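Local coordinates for protein serine proteinase inhibitor 1 (Myxoma virus, PDB 6BJ5) that acts as a secreted viral serpin, inhibiting serine proteases of the host and contributing to virulence, at residues M248-V253 and A301-T306; V33-Y38 and L257-A262; W21-V26 and E222-L227. One frame throughout, in Å; residues are numbered along the deposited sequence.

Contact 1: residues M248-V253 and A301-T306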
loop_
_atom_site.group_PDB
_atom_site.type_symbol
_atom_site.label_atom_id
_atom_site.label_comp_id
_atom_site.label_asym_id
_atom_site.label_seq_id
_atom_site.Cartn_x
_atom_site.Cartn_y
_atom_site.Cartn_z
ATOM N N MET A 248 8.168 -18.315 -9.482
ATOM C CA MET A 248 7.758 -17.554 -8.316
ATOM C C MET A 248 6.459 -18.109 -7.786
ATOM O O MET A 248 5.654 -18.675 -8.549
ATOM C CB MET A 248 7.617 -16.060 -8.655
ATOM C CG MET A 248 6.369 -15.725 -9.420
ATOM S SD MET A 248 6.193 -13.953 -9.688
ATOM C CE MET A 248 6.123 -13.319 -8.027
ATOM N N PRO A 249 6.208 -17.997 -6.483
ATOM C CA PRO A 249 5.006 -18.571 -5.884
ATOM C C PRO A 249 3.762 -17.764 -6.189
ATOM O O PRO A 249 3.804 -16.540 -6.292
ATOM C CB PRO A 249 5.267 -18.501 -4.370
ATOM C CG PRO A 249 6.655 -17.915 -4.206
ATOM C CD PRO A 249 6.986 -17.232 -5.494
ATOM N N LYS A 250 2.644 -18.467 -6.316
ATOM C CA LYS A 250 1.369 -17.838 -6.039
ATOM C C LYS A 250 1.370 -17.352 -4.596
ATOM O O LYS A 250 1.971 -17.975 -3.709
ATOM C CB LYS A 250 0.214 -18.828 -6.225
ATOM C CG LYS A 250 0.037 -19.291 -7.617
ATOM C CD LYS A 250 -0.988 -20.398 -7.683
ATOM C CE LYS A 250 -2.345 -19.854 -7.383
ATOM N NZ LYS A 250 -3.391 -20.832 -7.735
ATOM N N PHE A 251 0.709 -16.217 -4.354
ATOM C CA PHE A 251 0.568 -15.780 -2.974
ATOM C C PHE A 251 -0.681 -14.934 -2.790
ATOM O O PHE A 251 -1.149 -14.238 -3.704
ATOM C CB PHE A 251 1.809 -15.033 -2.478
ATOM C CG PHE A 251 2.135 -13.781 -3.235
ATOM C CD1 PHE A 251 1.555 -12.565 -2.881
ATOM C CD2 PHE A 251 3.051 -13.809 -4.281
ATOM C CE1 PHE A 251 1.883 -11.388 -3.575
ATOM C CE2 PHE A 251 3.375 -12.645 -4.974
ATOM C CZ PHE A 251 2.778 -11.428 -4.613
ATOM N N SER A 252 -1.199 -15.005 -1.569
ATOM C CA SER A 252 -2.372 -14.260 -1.127
ATOM C C SER A 252 -2.062 -13.795 0.287
ATOM O O SER A 252 -1.791 -14.627 1.155
ATOM C CB SER A 252 -3.628 -15.148 -1.166
ATOM O OG SER A 252 -4.792 -14.449 -0.769
ATOM N N VAL A 253 -2.042 -12.484 0.515
ATOM C CA VAL A 253 -1.640 -11.923 1.802
ATOM C C VAL A 253 -2.584 -10.789 2.177
ATOM O O VAL A 253 -2.953 -9.960 1.333
ATOM C CB VAL A 253 -0.177 -11.428 1.783
ATOM C CG1 VAL A 253 0.182 -10.759 3.094
ATOM C CG2 VAL A 253 0.746 -12.589 1.541
ATOM N N ALA A 301 -1.534 -12.715 -6.015
ATOM C CA ALA A 301 -0.838 -12.948 -7.269
ATOM C C ALA A 301 -0.924 -14.423 -7.617
ATOM O O ALA A 301 -0.683 -15.272 -6.753
ATOM C CB ALA A 301 0.623 -12.514 -7.160
ATOM N N ASP A 302 -1.285 -14.723 -8.868
ATOM C CA ASP A 302 -1.397 -16.094 -9.377
ATOM C C ASP A 302 -1.060 -16.094 -10.870
ATOM O O ASP A 302 -0.572 -15.099 -11.409
ATOM C CB ASP A 302 -2.784 -16.671 -9.085
ATOM C CG ASP A 302 -3.892 -15.872 -9.725
ATOM O OD1 ASP A 302 -3.622 -15.041 -10.625
ATOM O OD2 ASP A 302 -5.051 -16.093 -9.334
ATOM N N GLU A 303 -1.339 -17.217 -11.545
ATOM C CA GLU A 303 -0.937 -17.369 -12.946
ATOM C C GLU A 303 -1.568 -16.303 -13.830
ATOM O O GLU A 303 -0.944 -15.843 -14.792
ATOM C CB GLU A 303 -1.303 -18.763 -13.483
ATOM C CG GLU A 303 -0.576 -19.923 -12.832
ATOM C CD GLU A 303 -1.218 -20.370 -11.526
ATOM O OE1 GLU A 303 -2.187 -19.712 -11.087
ATOM O OE2 GLU A 303 -0.761 -21.379 -10.939
ATOM N N ARG A 304 -2.801 -15.889 -13.519
ATOM C CA ARG A 304 -3.567 -15.021 -14.419
ATOM C C ARG A 304 -3.232 -13.528 -14.267
ATOM O O ARG A 304 -3.459 -12.753 -15.204
ATOM C CB ARG A 304 -5.057 -15.298 -14.190
ATOM C CG ARG A 304 -6.048 -14.310 -14.766
ATOM C CD ARG A 304 -6.492 -14.606 -16.192
ATOM N NE ARG A 304 -7.527 -13.648 -16.586
ATOM C CZ ARG A 304 -7.624 -13.086 -17.789
ATOM N NH1 ARG A 304 -6.743 -13.376 -18.741
ATOM N NH2 ARG A 304 -8.596 -12.213 -18.030
ATOM N N GLY A 305 -2.664 -13.114 -13.147
ATOM C CA GLY A 305 -2.418 -11.705 -12.879
ATOM C C GLY A 305 -2.465 -11.431 -11.381
ATOM O O GLY A 305 -2.196 -12.316 -10.575
ATOM N N THR A 306 -2.844 -10.201 -11.023
ATOM C CA THR A 306 -2.786 -9.742 -9.637
ATOM C C THR A 306 -4.047 -8.978 -9.253
ATOM O O THR A 306 -4.543 -8.147 -10.028
ATOM C CB THR A 306 -1.565 -8.840 -9.424
ATOM O OG1 THR A 306 -0.364 -9.615 -9.587
ATOM C CG2 THR A 306 -1.597 -8.186 -8.014
#
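K250 meets A301, D302 and E303 of the facing segment with its backbone and the whole length of its side chain. Its CA lies 3.4 Å from A301 O, a CA-H...O contact beside the conventional backbone bonds. Farther out, K250 CE rests on D302 CB at 3.6 Å, and the bend at chi3 swings the chain across E303. K250 NZ then stands 3.7 Å from E303 OE1, a long salt bridge; a long, flexible lysine suits this partly exposed place, where methylenes pack while the charge reaches for a carboxylate. The other oxygen, E303 OE2, is taken by the hydroxyl of T163, so the glutamate is held by more than the lysine.

At F251 the strands pair properly. F251 and A301 form an antiparallel hydrogen-bonded pair: F251 N donates to A301 O at 2.9 Å, and A301 N returns a bond to F251 O at 2.8 Å. These are strands 243-258 and 293-302 of the large serpin beta-sheet. Beyond A301 the chain reverses through E303 and R304 into strand 305-314, which lies between 293-302 and 142-153, as the inserted reactive-centre loop does in cleaved serpins. D302 N bonds to G305 O at 3.1 Å across this turn, and D302 OD1 accepts weak bonds from the amides of R304 and G305. G305 has positive phi, in a region that a residue without a side chain enters without strain.

The F251 ring reaches A301 because CG sits between the backbone N and the carbonyl carbon (chi1 61°). A301 CB makes a CH-pi contact over its face, 3.7 Å from the centroid and 23° off the normal; a small methyl fits beneath the ring. F18 of the other chain also meets the ring, their planes at about 30°.

Contact 2: residues V33-Y38 and L257-A262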
loop_
_atom_site.group_PDB
_atom_site.type_symbol
_atom_site.label_atom_id
_atom_site.label_comp_id
_atom_site.label_asym_id
_atom_site.label_seq_id
_atom_site.Cartn_x
_atom_site.Cartn_y
_atom_site.Cartn_z
ATOM N N VAL A 33 4.013 -9.285 4.735
ATOM C CA VAL A 33 3.405 -7.977 4.908
ATOM C C VAL A 33 3.166 -7.368 3.539
ATOM O O VAL A 33 4.044 -7.423 2.671
ATOM C CB VAL A 33 4.293 -7.056 5.758
ATOM C CG1 VAL A 33 3.640 -5.687 5.925
ATOM C CG2 VAL A 33 4.588 -7.701 7.094
ATOM N N VAL A 34 1.979 -6.800 3.347
ATOM C CA VAL A 34 1.627 -6.058 2.146
ATOM C C VAL A 34 1.194 -4.655 2.556
ATOM O O VAL A 34 0.652 -4.430 3.644
ATOM C CB VAL A 34 0.532 -6.773 1.333
ATOM C CG1 VAL A 34 1.024 -8.144 0.915
ATOM C CG2 VAL A 34 -0.728 -6.901 2.154
ATOM N N PHE A 35 1.431 -3.700 1.674
ATOM C CA PHE A 35 1.323 -2.304 2.064
ATOM C C PHE A 35 0.991 -1.471 0.831
ATOM O O PHE A 35 1.296 -1.859 -0.302
ATOM C CB PHE A 35 2.648 -1.865 2.700
ATOM C CG PHE A 35 2.711 -0.438 3.089
ATOM C CD1 PHE A 35 1.812 0.104 3.984
ATOM C CD2 PHE A 35 3.676 0.382 2.522
ATOM C CE1 PHE A 35 1.899 1.447 4.352
ATOM C CE2 PHE A 35 3.763 1.688 2.858
ATOM C CZ PHE A 35 2.862 2.233 3.790
ATOM N N SER A 36 0.331 -0.338 1.040
ATOM C CA SER A 36 0.097 0.571 -0.071
ATOM C C SER A 36 0.680 1.920 0.270
ATOM O O SER A 36 0.045 2.694 1.008
ATOM C CB SER A 36 -1.375 0.721 -0.396
ATOM O OG SER A 36 -1.501 1.706 -1.417
ATOM N N PRO A 37 1.887 2.239 -0.212
ATOM C CA PRO A 37 2.386 3.616 -0.083
ATOM C C PRO A 37 1.486 4.649 -0.746
ATOM O O PRO A 37 1.321 5.743 -0.205
ATOM C CB PRO A 37 3.774 3.539 -0.728
ATOM C CG PRO A 37 3.753 2.305 -1.542
ATOM C CD PRO A 37 2.882 1.354 -0.831
ATOM N N TYR A 38 0.914 4.354 -1.916
ATOM C CA TYR A 38 0.011 5.311 -2.552
ATOM C C TYR A 38 -1.207 5.580 -1.678
ATOM O O TYR A 38 -1.646 6.725 -1.533
ATOM C CB TYR A 38 -0.453 4.778 -3.888
ATOM C CG TYR A 38 -1.384 5.703 -4.627
ATOM C CD1 TYR A 38 -0.884 6.791 -5.321
ATOM C CD2 TYR A 38 -2.754 5.502 -4.626
ATOM C CE1 TYR A 38 -1.710 7.634 -6.019
ATOM C CE2 TYR A 38 -3.598 6.355 -5.313
ATOM C CZ TYR A 38 -3.059 7.420 -6.014
ATOM O OH TYR A 38 -3.849 8.294 -6.717
ATOM N N LEU A 257 -2.416 -2.966 9.425
ATOM C CA LEU A 257 -1.242 -2.249 9.906
ATOM C C LEU A 257 -1.663 -1.003 10.653
ATOM O O LEU A 257 -2.573 -0.286 10.219
ATOM C CB LEU A 257 -0.330 -1.842 8.749
ATOM C CG LEU A 257 0.139 -2.959 7.811
ATOM C CD1 LEU A 257 0.970 -2.418 6.663
ATOM C CD2 LEU A 257 0.898 -4.017 8.586
ATOM N N ASP A 258 -1.002 -0.763 11.787
ATOM C CA ASP A 258 -1.151 0.466 12.558
ATOM C C ASP A 258 0.042 1.359 12.259
ATOM O O ASP A 258 1.177 1.028 12.623
ATOM C CB ASP A 258 -1.226 0.185 14.055
ATOM C CG ASP A 258 -1.552 1.425 14.866
ATOM O OD1 ASP A 258 -1.356 2.557 14.370
ATOM O OD2 ASP A 258 -1.976 1.255 16.027
ATOM N N LEU A 259 -0.218 2.503 11.638
ATOM C CA LEU A 259 0.858 3.331 11.120
ATOM C C LEU A 259 1.174 4.547 11.977
ATOM O O LEU A 259 2.038 5.339 11.589
ATOM C CB LEU A 259 0.508 3.785 9.699
ATOM C CG LEU A 259 0.051 2.677 8.760
ATOM C CD1 LEU A 259 -0.398 3.343 7.476
ATOM C CD2 LEU A 259 1.210 1.733 8.461
ATOM N N ARG A 260 0.532 4.699 13.137
ATOM C CA ARG A 260 0.792 5.867 13.971
ATOM C C ARG A 260 2.251 5.933 14.371
ATOM O O ARG A 260 2.892 6.982 14.261
ATOM C CB ARG A 260 -0.094 5.853 15.212
ATOM C CG ARG A 260 0.360 6.820 16.290
ATOM C CD ARG A 260 -0.712 7.012 17.344
ATOM N NE ARG A 260 -0.269 7.927 18.386
ATOM C CZ ARG A 260 -1.078 8.690 19.111
ATOM N NH1 ARG A 260 -2.380 8.669 18.886
ATOM N NH2 ARG A 260 -0.578 9.490 20.047
ATOM N N ASP A 261 2.792 4.823 14.856
ATOM C CA ASP A 261 4.166 4.838 15.337
ATOM C C ASP A 261 5.128 5.186 14.195
ATOM O O ASP A 261 5.995 6.054 14.342
ATOM C CB ASP A 261 4.463 3.489 16.000
ATOM C CG ASP A 261 5.812 3.441 16.694
ATOM O OD1 ASP A 261 6.839 3.824 16.112
ATOM O OD2 ASP A 261 5.834 3.026 17.870
ATOM N N ALA A 262 4.940 4.568 13.025
ATOM C CA ALA A 262 5.776 4.875 11.862
ATOM C C ALA A 262 5.664 6.336 11.443
ATOM O O ALA A 262 6.671 6.972 11.107
ATOM C CB ALA A 262 5.401 3.980 10.680
#
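The backbones of F35 and L257 keep well apart, their CA atoms 8.3 Å from each other, so side chains rather than strand pairing bridge the gap. L257 CB points toward 33-38, and the leucine divides its two methyls between neighbours. One branch, CD1, lies 3.6 Å from V34 O and 3.8 Å from F35 CD1; the other, CD2, meets V33 CG1 at 4.2 Å. A forked side chain suits this place, since each tip serves a different residue. L257 crosses the F35 side chain at about a right angle.

The short strand 33-35 pairs antiparallel with a strand of the other chain, and leads into helix 37-49, in keeping with the serpin B-sheet and its second helix. Here it packs against the end of strand 243-258, a member of the large sheet, so the contact lies in the buried core between two sheets.

F35 has its CG anti to the backbone N (chi1 177°), which brings the end of the ring near L257 and L259. L259 CD2 approaches F35 CE1 at 4.2 Å, and F23 also packs on this phenylalanine. Both segments run into helices: S36 OG caps G39 N, while D258 OD1 accepts from R260 N at 3.1 Å in a nearly straight bond (171°), short polar side chains well matched to amides at helix starts.

Contact 3: residues W21-V26 and E222-L227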
loop_
_atom_site.group_PDB
_atom_site.type_symbol
_atom_site.label_atom_id
_atom_site.label_comp_id
_atom_site.label_asym_id
_atom_site.label_seq_id
_atom_site.Cartn_x
_atom_site.Cartn_y
_atom_site.Cartn_z
ATOM N N TRP A 21 8.655 5.313 2.686
ATOM C CA TRP A 21 9.510 5.143 3.845
ATOM C C TRP A 21 8.759 4.503 5.003
ATOM O O TRP A 21 9.394 4.053 5.961
ATOM C CB TRP A 21 10.093 6.511 4.248
ATOM C CG TRP A 21 11.222 7.013 3.351
ATOM C CD1 TRP A 21 11.140 7.344 2.026
ATOM C CD2 TRP A 21 12.574 7.285 3.742
ATOM N NE1 TRP A 21 12.362 7.772 1.562
ATOM C CE2 TRP A 21 13.257 7.748 2.597
ATOM C CE3 TRP A 21 13.279 7.159 4.944
ATOM C CZ2 TRP A 21 14.604 8.085 2.620
ATOM C CZ3 TRP A 21 14.614 7.499 4.967
ATOM C CH2 TRP A 21 15.264 7.957 3.813
ATOM N N THR A 22 7.423 4.466 4.950
ATOM C CA THR A 22 6.684 3.831 6.033
ATOM C C THR A 22 6.892 2.325 6.038
ATOM O O THR A 22 6.806 1.699 7.104
ATOM C CB THR A 22 5.187 4.158 5.941
ATOM O OG1 THR A 22 4.984 5.576 6.037
ATOM C CG2 THR A 22 4.420 3.473 7.079
ATOM N N PHE A 23 7.176 1.718 4.867
ATOM C CA PHE A 23 7.227 0.260 4.811
ATOM C C PHE A 23 8.302 -0.297 5.723
ATOM O O PHE A 23 8.082 -1.326 6.365
ATOM C CB PHE A 23 7.434 -0.255 3.384
ATOM C CG PHE A 23 7.363 -1.773 3.293
ATOM C CD1 PHE A 23 6.133 -2.429 3.297
ATOM C CD2 PHE A 23 8.514 -2.536 3.232
ATOM C CE1 PHE A 23 6.066 -3.797 3.251
ATOM C CE2 PHE A 23 8.448 -3.896 3.176
ATOM C CZ PHE A 23 7.225 -4.533 3.189
ATOM N N ARG A 24 9.419 0.420 5.890
ATOM C CA ARG A 24 10.466 -0.064 6.787
ATOM C C ARG A 24 10.033 -0.239 8.239
ATOM O O ARG A 24 10.677 -1.008 8.957
ATOM C CB ARG A 24 11.727 0.796 6.663
ATOM C CG ARG A 24 12.133 1.161 5.225
ATOM C CD ARG A 24 13.364 2.097 5.164
ATOM N NE ARG A 24 13.616 2.617 3.814
ATOM C CZ ARG A 24 14.555 3.509 3.490
ATOM N NH1 ARG A 24 15.316 4.070 4.431
ATOM N NH2 ARG A 24 14.750 3.818 2.212
ATOM N N TYR A 25 8.925 0.368 8.679
ATOM C CA TYR A 25 8.505 0.213 10.067
ATOM C C TYR A 25 7.405 -0.808 10.235
ATOM O O TYR A 25 7.075 -1.156 11.368
ATOM C CB TYR A 25 8.044 1.555 10.658
ATOM C CG TYR A 25 9.094 2.616 10.506
ATOM C CD1 TYR A 25 9.185 3.345 9.337
ATOM C CD2 TYR A 25 10.046 2.832 11.493
ATOM C CE1 TYR A 25 10.150 4.279 9.163
ATOM C CE2 TYR A 25 11.027 3.777 11.327
ATOM C CZ TYR A 25 11.070 4.500 10.150
ATOM O OH TYR A 25 12.024 5.462 9.911
ATOM N N VAL A 26 6.843 -1.300 9.143
ATOM C CA VAL A 26 5.890 -2.399 9.200
ATOM C C VAL A 26 6.463 -3.686 8.633
ATOM O O VAL A 26 5.857 -4.753 8.827
ATOM C CB VAL A 26 4.571 -2.037 8.487
ATOM C CG1 VAL A 26 4.000 -0.782 9.105
ATOM C CG2 VAL A 26 4.783 -1.873 6.970
ATOM N N GLU A 222 18.134 -6.125 4.490
ATOM C CA GLU A 222 19.027 -5.099 3.971
ATOM C C GLU A 222 18.375 -4.325 2.829
ATOM O O GLU A 222 18.545 -3.103 2.729
ATOM C CB GLU A 222 20.354 -5.729 3.560
ATOM C CG GLU A 222 21.540 -4.793 3.793
ATOM C CD GLU A 222 21.762 -4.466 5.287
ATOM O OE1 GLU A 222 21.265 -5.213 6.160
ATOM O OE2 GLU A 222 22.432 -3.451 5.592
ATOM N N ILE A 223 17.653 -5.014 1.939
ATOM C CA ILE A 223 16.919 -4.313 0.883
ATOM C C ILE A 223 15.873 -3.379 1.479
ATOM O O ILE A 223 15.649 -2.270 0.983
ATOM C CB ILE A 223 16.263 -5.311 -0.079
ATOM C CG1 ILE A 223 17.326 -6.129 -0.788
ATOM C CG2 ILE A 223 15.412 -4.564 -1.088
ATOM C CD1 ILE A 223 18.248 -5.279 -1.572
ATOM N N VAL A 224 15.184 -3.832 2.522
ATOM C CA VAL A 224 14.144 -3.011 3.130
ATOM C C VAL A 224 14.744 -1.713 3.661
ATOM O O VAL A 224 14.232 -0.615 3.406
ATOM C CB VAL A 224 13.413 -3.806 4.222
ATOM C CG1 VAL A 224 12.600 -2.884 5.103
ATOM C CG2 VAL A 224 12.521 -4.855 3.584
ATOM N N ARG A 225 15.851 -1.817 4.393
ATOM C CA ARG A 225 16.454 -0.637 4.998
ATOM C C ARG A 225 17.034 0.337 3.978
ATOM O O ARG A 225 17.320 1.477 4.346
ATOM C CB ARG A 225 17.505 -1.061 6.016
ATOM C CG ARG A 225 16.862 -1.556 7.305
ATOM C CD ARG A 225 17.882 -1.924 8.346
ATOM N NE ARG A 225 18.612 -3.116 7.936
ATOM C CZ ARG A 225 18.170 -4.355 8.136
ATOM N NH1 ARG A 225 17.003 -4.559 8.744
ATOM N NH2 ARG A 225 18.888 -5.390 7.722
ATOM N N ALA A 226 17.178 -0.059 2.715
ATOM C CA ALA A 226 17.701 0.806 1.665
ATOM C C ALA A 226 16.661 1.323 0.671
ATOM O O ALA A 226 17.010 2.155 -0.178
ATOM C CB ALA A 226 18.784 0.055 0.873
ATOM N N LEU A 227 15.426 0.813 0.694
ATOM C CA LEU A 227 14.466 1.103 -0.373
ATOM C C LEU A 227 14.068 2.574 -0.373
ATOM O O LEU A 227 13.579 3.095 0.634
ATOM C CB LEU A 227 13.214 0.231 -0.207
ATOM C CG LEU A 227 12.372 -0.178 -1.421
ATOM C CD1 LEU A 227 10.948 0.242 -1.264
ATOM C CD2 LEU A 227 12.950 0.280 -2.770
#
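R24 and V224 bring the two segments together, their CA atoms 6.0 Å apart and their side chains sliding past each other in opposite directions. R24 loses the most surface. Its CG is anti to the carbonyl carbon (chi1 -43°), and from there the chain runs extended to NE, past residues late in helix 220-226. R24 CG comes within 3.3 Å of V224 O and 4.1 Å of V224 CG1, so the aliphatic stem packs while the cationic end passes on to R225. R225 O lies over one face of the guanidinium, 3.3 Å above its plane; the ring of W21 lies on the opposite face.

Such a setting suits an arginine: the carbonyls of V224 and R225, late in helix 220-226, probably favour a nearby positive charge, and a flat group can lie between a tryptophan and a backbone turn. The helices are 23-26, short and weakly bonded near the N terminus, and 220-226, which follows strand 210-217 of the three-stranded sheet, a topology consistent with helices A and G of serpins.

L227, the third large contributor, appears to bring its backbone to the guanidinium edge, but the modelled separation of R24 NH2 and L227 O is too short to be trusted, so the detail of this approach is doubtful.

V224 is beta-branched and uses both methyls. CG1 lies 3.9 Å from R24 CA, while CG2 reaches F23 CE2 at 4.2 Å, meeting the ring at its edge. F23 and L227 both also pack on M31 of the other chain. On the outer side of the helix, R225 NH2 forms a salt bridge with E222 OE1 at 2.8 Å, the carboxylate oxygen lying near the guanidinium plane.

In the fold
Contacts 2 and 3 are close neighbours, their centres about 11 Å apart, and touch where A262 CB meets Y25 CB at 3.6 Å; helix 23-26 leads into strand 33-35. Contact 1 lies farther off, about 21 Å from contact 2 and about 23 Å from contact 3, centre to centre. It shares strand 243-258 with contact 2, and V253 CG1 and V34 CG1 touch at 3.5 Å. Both segments of contact 3 precede those of contact 1, while contact 2 crosses both. Strand 243-258 runs from beside strand 293-302, near its turn into 305-314, placed like the inserted reactive-centre loop of cleaved serpins, to the core beside the N-terminal helices, joining distant sequence in the serpin fold.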